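Local coordinates for fructose transport system repressor FruR (Pseudomonas putida, PDB 3O74), which probably binds DNA as a LacI-family transcription regulator and responds to fructose 1-phosphate as its preferred effector, at residues L209-F214 / L223-N228. Numbering follows the deposited sequence.
Sequences LQLGTF and LPLPVN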
loop_
_atom_site.group_PDB
_atom_site.type_symbol
_atom_site.label_atom_id
_atom_site.label_comp_id
_atom_site.label_asym_id
_atom_site.label_seq_id
_atom_site.Cartn_x
_atom_site.Cartn_y
_atom_site.Cartn_z
ATOM N N LEU B 209 5.068 11.528 24.366
ATOM C CA LEU B 209 3.707 12.069 24.354
ATOM C C LEU B 209 2.626 10.992 24.254
ATOM O O LEU B 209 2.906 9.842 23.912
ATOM C CB LEU B 209 3.525 13.092 23.224
ATOM C CG LEU B 209 4.282 12.948 21.898
ATOM C CD1 LEU B 209 4.413 11.504 21.450
ATOM C CD2 LEU B 209 3.615 13.792 20.817
ATOM N N GLN B 210 1.392 11.380 24.567
ATOM C CA GLN B 210 0.222 10.542 24.320
ATOM C C GLN B 210 -0.163 10.662 22.849
ATOM O O GLN B 210 -0.449 11.763 22.377
ATOM C CB GLN B 210 -0.951 11.000 25.185
ATOM C CG GLN B 210 -0.706 10.908 26.679
ATOM C CD GLN B 210 -1.117 9.569 27.252
ATOM O OE1 GLN B 210 -0.289 8.680 27.442
ATOM N NE2 GLN B 210 -2.405 9.419 27.536
ATOM N N LEU B 211 -0.186 9.540 22.132
ATOM C CA LEU B 211 -0.434 9.561 20.691
ATOM C C LEU B 211 -1.711 8.848 20.271
ATOM O O LEU B 211 -2.024 7.763 20.759
ATOM C CB LEU B 211 0.740 8.945 19.929
ATOM C CG LEU B 211 2.019 9.759 19.778
ATOM C CD1 LEU B 211 3.033 8.963 18.980
ATOM C CD2 LEU B 211 1.726 11.087 19.102
ATOM N N GLY B 212 -2.424 9.459 19.332
ATOM C CA GLY B 212 -3.603 8.855 18.745
ATOM C C GLY B 212 -3.680 9.208 17.271
ATOM O O GLY B 212 -3.325 10.320 16.875
ATOM N N THR B 213 -4.149 8.267 16.458
ATOM C CA THR B 213 -4.171 8.467 15.014
ATOM C C THR B 213 -5.348 7.764 14.348
ATOM O O THR B 213 -5.919 6.823 14.899
ATOM C CB THR B 213 -2.872 7.955 14.358
ATOM O OG1 THR B 213 -2.846 8.333 12.976
ATOM C CG2 THR B 213 -2.774 6.436 14.467
ATOM N N PHE B 214 -5.715 8.247 13.166
ATOM C CA PHE B 214 -6.618 7.516 12.292
ATOM C C PHE B 214 -5.797 6.530 11.482
ATOM O O PHE B 214 -4.633 6.785 11.171
ATOM C CB PHE B 214 -7.367 8.470 11.367
ATOM C CG PHE B 214 -8.542 9.138 12.015
ATOM C CD1 PHE B 214 -8.360 10.077 13.016
ATOM C CD2 PHE B 214 -9.834 8.832 11.613
ATOM C CE1 PHE B 214 -9.449 10.695 13.612
ATOM C CE2 PHE B 214 -10.919 9.444 12.201
ATOM C CZ PHE B 214 -10.729 10.376 13.202
ATOM N N LEU B 223 6.096 -0.799 18.887
ATOM C CA LEU B 223 6.577 0.495 19.358
ATOM C C LEU B 223 6.567 0.558 20.877
ATOM O O LEU B 223 5.584 0.172 21.508
ATOM C CB LEU B 223 5.711 1.634 18.815
ATOM C CG LEU B 223 6.085 2.279 17.484
ATOM C CD1 LEU B 223 5.349 3.600 17.351
ATOM C CD2 LEU B 223 7.583 2.495 17.399
ATOM N N PRO B 224 7.665 1.048 21.471
ATOM C CA PRO B 224 7.697 1.316 22.912
ATOM C C PRO B 224 6.695 2.415 23.242
ATOM O O PRO B 224 6.043 2.388 24.285
ATOM C CB PRO B 224 9.124 1.823 23.143
ATOM C CG PRO B 224 9.907 1.316 21.985
ATOM C CD PRO B 224 8.961 1.322 20.830
ATOM N N LEU B 225 6.586 3.382 22.336
ATOM C CA LEU B 225 5.601 4.443 22.439
ATOM C C LEU B 225 4.248 3.936 21.958
ATOM O O LEU B 225 4.064 3.689 20.766
ATOM C CB LEU B 225 6.043 5.639 21.599
ATOM C CG LEU B 225 5.101 6.840 21.537
ATOM C CD1 LEU B 225 4.631 7.218 22.931
ATOM C CD2 LEU B 225 5.789 8.013 20.860
ATOM N N PRO B 226 3.296 3.769 22.887
ATOM C CA PRO B 226 1.975 3.239 22.540
ATOM C C PRO B 226 1.137 4.255 21.770
ATOM O O PRO B 226 1.105 5.431 22.130
ATOM C CB PRO B 226 1.342 2.958 23.906
ATOM C CG PRO B 226 2.015 3.909 24.835
ATOM C CD PRO B 226 3.421 4.055 24.327
ATOM N N VAL B 227 0.463 3.796 20.721
ATOM C CA VAL B 227 -0.368 4.671 19.905
ATOM C C VAL B 227 -1.785 4.113 19.763
ATOM O O VAL B 227 -1.973 2.992 19.292
ATOM C CB VAL B 227 0.244 4.850 18.497
ATOM C CG1 VAL B 227 -0.648 5.726 17.631
ATOM C CG2 VAL B 227 1.645 5.437 18.590
ATOM N N ASN B 228 -2.780 4.891 20.173
ATOM C CA ASN B 228 -4.172 4.521 19.943
ATOM C C ASN B 228 -4.563 4.794 18.495
ATOM O O ASN B 228 -4.229 5.838 17.942
ATOM C CB ASN B 228 -5.097 5.278 20.890
ATOM C CG ASN B 228 -5.056 4.730 22.304
ATOM O OD1 ASN B 228 -4.382 3.739 22.583
ATOM N ND2 ASN B 228 -5.787 5.369 23.200
HETATM O O HOH W 1 1.521 7.452 23.765
#
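Asn228 O takes the N-H of Thr213 at 2.8 Å, and the CA of Gly212 lies close to the same oxygen as a C-H...O contact. The same residue's N donates to Leu211 O over 3.0 Å, so both backbone polar groups of Asn228 are tied to strand 210-214. Toward Leu209 and Leu225 the two segments spread apart, and a water bridges them: it donates to Pro226 O at 2.6 Å and to Leu209 O, and accepts from Leu211 N at 3.2 Å. Strands 210-214 and 227-231 are parallel neighbours in the LacI-type, periplasmic-binding-protein fold, with strand 183-186 on the far side of 210-214.

On the face of the sheet that carries Leu211 and Val227, Leu211 CD1 touches Val227 CG2 (3.8 Å); it also meets CD2 of Leu225, from the loop before the strand, and this pair is tight at 3.5 Å, the two leucines crossing at about a right angle. With CG anti to the backbone N (chi1 178°), Leu225 sends CD2 on to Leu209 CD1 as well, while its CD1 sits 3.3 Å from Leu209 O. Val227 CG1 meets Thr213 CG2 at 3.9 Å, and Phe196 and Leu192 of helix 189-201 pack against Leu211 and Val227, respectively. Asn228 points to the other face, where its OD1 accepts from the backbone N-H groups of Arg268 and Ile269 and its ND2 bonds Ser114 OG.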